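Local coordinates for monopolin complex subunit CSM1 (Candida glabrata, PDB 6MJC), which forms part of the monopolin complex and binds a peptide of the kinetochore protein Dsn1, consistent with a role in recruiting monopolin to kinetochores, at residues L31-S36 / Y46-V51. Numbering follows the deposited sequence.
Sequences LWFDTS and YKLGFV
The indole of Trp32 lies flat over Gly49, whose CA sits 3.5 Å from the centroid of the Trp32 six-membered ring in a CH-pi contact. Glycine suits this non-hydrogen-bonded pair because it presents bare backbone, the hollow in which the indole rests. With CG anti to the carbonyl carbon (chi1 -63°), the indole reaches across to the neighbouring strand, where Trp32 CZ2 meets Val51 CG2 at 3.7 Å and Trp32 CE3 meets Lys47 CE at 3.5 Å. The extended, apolar stem of Lys47 runs between the indole and Asp34, whose OD1 lies 3.4 Å from Lys47 CG; Lys47 NZ hydrogen-bonds the Tyr25 hydroxyl.

On the other face of the hairpin, Phe33 CG sits between the backbone N and the carbonyl carbon (chi1 50°), which lays one face of the ring over Leu48 CB, 4.2 Å from the Phe33 ring centroid. The Phe50 ring meets the Phe33 ring rim to rim. Farther along, beta-branched Thr35 lays CB over one face of the Tyr46 ring, 4.0 Å from its centroid, while the phenol hydroxyl hydrogen-bonds Gln37 OE1.

Six backbone hydrogen bonds join the antiparallel strands, among them Phe33 N to Leu48 O at 2.9 Å.

Strand 19-26 flanks 30-37 and strand 63-69 flanks 44-52, placing this hairpin inside the sheet. The bound peptide touches Trp32, Lys47 and Val51, whereas helix 5-13 packs on Leu31, Tyr46 and Leu48 of the Phe33 face, where Phe104 of helix 101-113 also meets Tyr46 edge-to-face.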
loop_
_atom_site.group_PDB
_atom_site.type_symbol
_atom_site.label_atom_id
_atom_site.label_comp_id
_atom_site.label_asym_id
_atom_site.label_seq_id
_atom_site.Cartn_x
_atom_site.Cartn_y
_atom_site.Cartn_z
ATOM N N LEU A 31 -3.946 9.064 6.624
ATOM C CA LEU A 31 -2.620 9.399 6.130
ATOM C C LEU A 31 -2.278 8.439 5.017
ATOM O O LEU A 31 -2.404 7.223 5.198
ATOM C CB LEU A 31 -1.585 9.315 7.256
ATOM C CG LEU A 31 -0.142 9.433 6.788
ATOM C CD1 LEU A 31 0.150 10.772 6.175
ATOM C CD2 LEU A 31 0.796 9.164 7.985
ATOM N N TRP A 32 -1.915 8.988 3.849
ATOM C CA TRP A 32 -1.747 8.225 2.630
ATOM C C TRP A 32 -0.387 8.496 2.034
ATOM O O TRP A 32 0.117 9.618 2.107
ATOM C CB TRP A 32 -2.837 8.575 1.563
ATOM C CG TRP A 32 -4.207 8.235 1.996
ATOM C CD1 TRP A 32 -4.990 8.929 2.896
ATOM C CD2 TRP A 32 -4.955 7.114 1.591
ATOM N NE1 TRP A 32 -6.193 8.307 3.046
ATOM C CE2 TRP A 32 -6.204 7.180 2.262
ATOM C CE3 TRP A 32 -4.695 6.033 0.744
ATOM C CZ2 TRP A 32 -7.207 6.229 2.074
ATOM C CZ3 TRP A 32 -5.697 5.079 0.565
ATOM C CH2 TRP A 32 -6.930 5.183 1.232
ATOM N N PHE A 33 0.202 7.473 1.397
ATOM C CA PHE A 33 1.430 7.758 0.669
ATOM C C PHE A 33 1.679 6.790 -0.470
ATOM O O PHE A 33 1.267 5.635 -0.422
ATOM C CB PHE A 33 2.649 7.750 1.561
ATOM C CG PHE A 33 2.779 6.551 2.421
ATOM C CD1 PHE A 33 2.166 6.534 3.655
ATOM C CD2 PHE A 33 3.536 5.465 2.039
ATOM C CE1 PHE A 33 2.288 5.460 4.491
ATOM C CE2 PHE A 33 3.687 4.371 2.896
ATOM C CZ PHE A 33 3.053 4.369 4.116
ATOM N N ASP A 34 2.352 7.294 -1.500
ATOM C CA ASP A 34 2.683 6.502 -2.677
ATOM C C ASP A 34 4.035 5.860 -2.413
ATOM O O ASP A 34 4.928 6.504 -1.859
ATOM C CB ASP A 34 2.794 7.359 -3.928
ATOM C CG ASP A 34 1.479 7.561 -4.614
ATOM O OD1 ASP A 34 0.432 7.181 -4.058
ATOM O OD2 ASP A 34 1.502 8.104 -5.731
ATOM N N THR A 35 4.191 4.610 -2.829
ATOM C CA THR A 35 5.374 3.830 -2.506
ATOM C C THR A 35 5.808 3.084 -3.756
ATOM O O THR A 35 4.971 2.646 -4.557
ATOM C CB THR A 35 5.088 2.784 -1.420
ATOM O OG1 THR A 35 4.396 3.387 -0.331
ATOM C CG2 THR A 35 6.379 2.188 -0.905
ATOM N N SER A 36 7.112 2.953 -3.906
ATOM C CA SER A 36 7.763 2.061 -4.843
ATOM C C SER A 36 8.558 1.063 -4.022
ATOM O O SER A 36 9.308 1.454 -3.117
ATOM C CB SER A 36 8.659 2.870 -5.796
ATOM O OG SER A 36 9.375 2.016 -6.646
ATOM N N TYR A 46 2.661 1.181 -5.360
ATOM C CA TYR A 46 1.379 1.089 -4.669
ATOM C C TYR A 46 1.223 2.275 -3.738
ATOM O O TYR A 46 2.191 2.950 -3.372
ATOM C CB TYR A 46 1.240 -0.237 -3.894
ATOM C CG TYR A 46 2.302 -0.522 -2.837
ATOM C CD1 TYR A 46 2.106 -0.127 -1.523
ATOM C CD2 TYR A 46 3.455 -1.212 -3.142
ATOM C CE1 TYR A 46 3.078 -0.392 -0.522
ATOM C CE2 TYR A 46 4.439 -1.477 -2.153
ATOM C CZ TYR A 46 4.229 -1.076 -0.859
ATOM O OH TYR A 46 5.155 -1.345 0.140
ATOM N N LYS A 47 -0.007 2.490 -3.318
ATOM C CA LYS A 47 -0.360 3.510 -2.337
ATOM C C LYS A 47 -0.856 2.798 -1.091
ATOM O O LYS A 47 -1.591 1.820 -1.205
ATOM C CB LYS A 47 -1.446 4.397 -2.956
ATOM C CG LYS A 47 -1.878 5.594 -2.170
ATOM C CD LYS A 47 -2.987 6.265 -3.030
ATOM C CE LYS A 47 -3.599 7.394 -2.277
ATOM N NZ LYS A 47 -4.708 7.933 -3.063
ATOM N N LEU A 48 -0.397 3.232 0.088
ATOM C CA LEU A 48 -0.919 2.767 1.368
ATOM C C LEU A 48 -1.727 3.887 2.003
ATOM O O LEU A 48 -1.302 5.051 2.019
ATOM C CB LEU A 48 0.202 2.359 2.327
ATOM C CG LEU A 48 0.924 1.050 2.006
ATOM C CD1 LEU A 48 1.831 0.756 3.133
ATOM C CD2 LEU A 48 -0.044 -0.107 1.748
ATOM N N GLY A 49 -2.846 3.521 2.584
ATOM C CA GLY A 49 -3.603 4.420 3.419
ATOM C C GLY A 49 -3.726 3.911 4.835
ATOM O O GLY A 49 -4.074 2.750 5.049
ATOM N N PHE A 50 -3.421 4.761 5.795
ATOM C CA PHE A 50 -3.612 4.470 7.208
ATOM C C PHE A 50 -4.816 5.298 7.650
ATOM O O PHE A 50 -4.701 6.508 7.869
ATOM C CB PHE A 50 -2.346 4.778 8.013
ATOM C CG PHE A 50 -1.178 3.874 7.680
ATOM C CD1 PHE A 50 -1.075 2.606 8.219
ATOM C CD2 PHE A 50 -0.195 4.292 6.815
ATOM C CE1 PHE A 50 -0.000 1.786 7.901
ATOM C CE2 PHE A 50 0.879 3.477 6.503
ATOM C CZ PHE A 50 0.973 2.223 7.049
ATOM N N VAL A 51 -5.933 4.625 7.876
ATOM C CA VAL A 51 -7.237 5.252 7.971
ATOM C C VAL A 51 -7.761 5.071 9.379
ATOM O O VAL A 51 -7.779 3.952 9.909
ATOM C CB VAL A 51 -8.211 4.663 6.920
ATOM C CG1 VAL A 51 -9.606 5.173 7.162
ATOM C CG2 VAL A 51 -7.740 4.988 5.567
#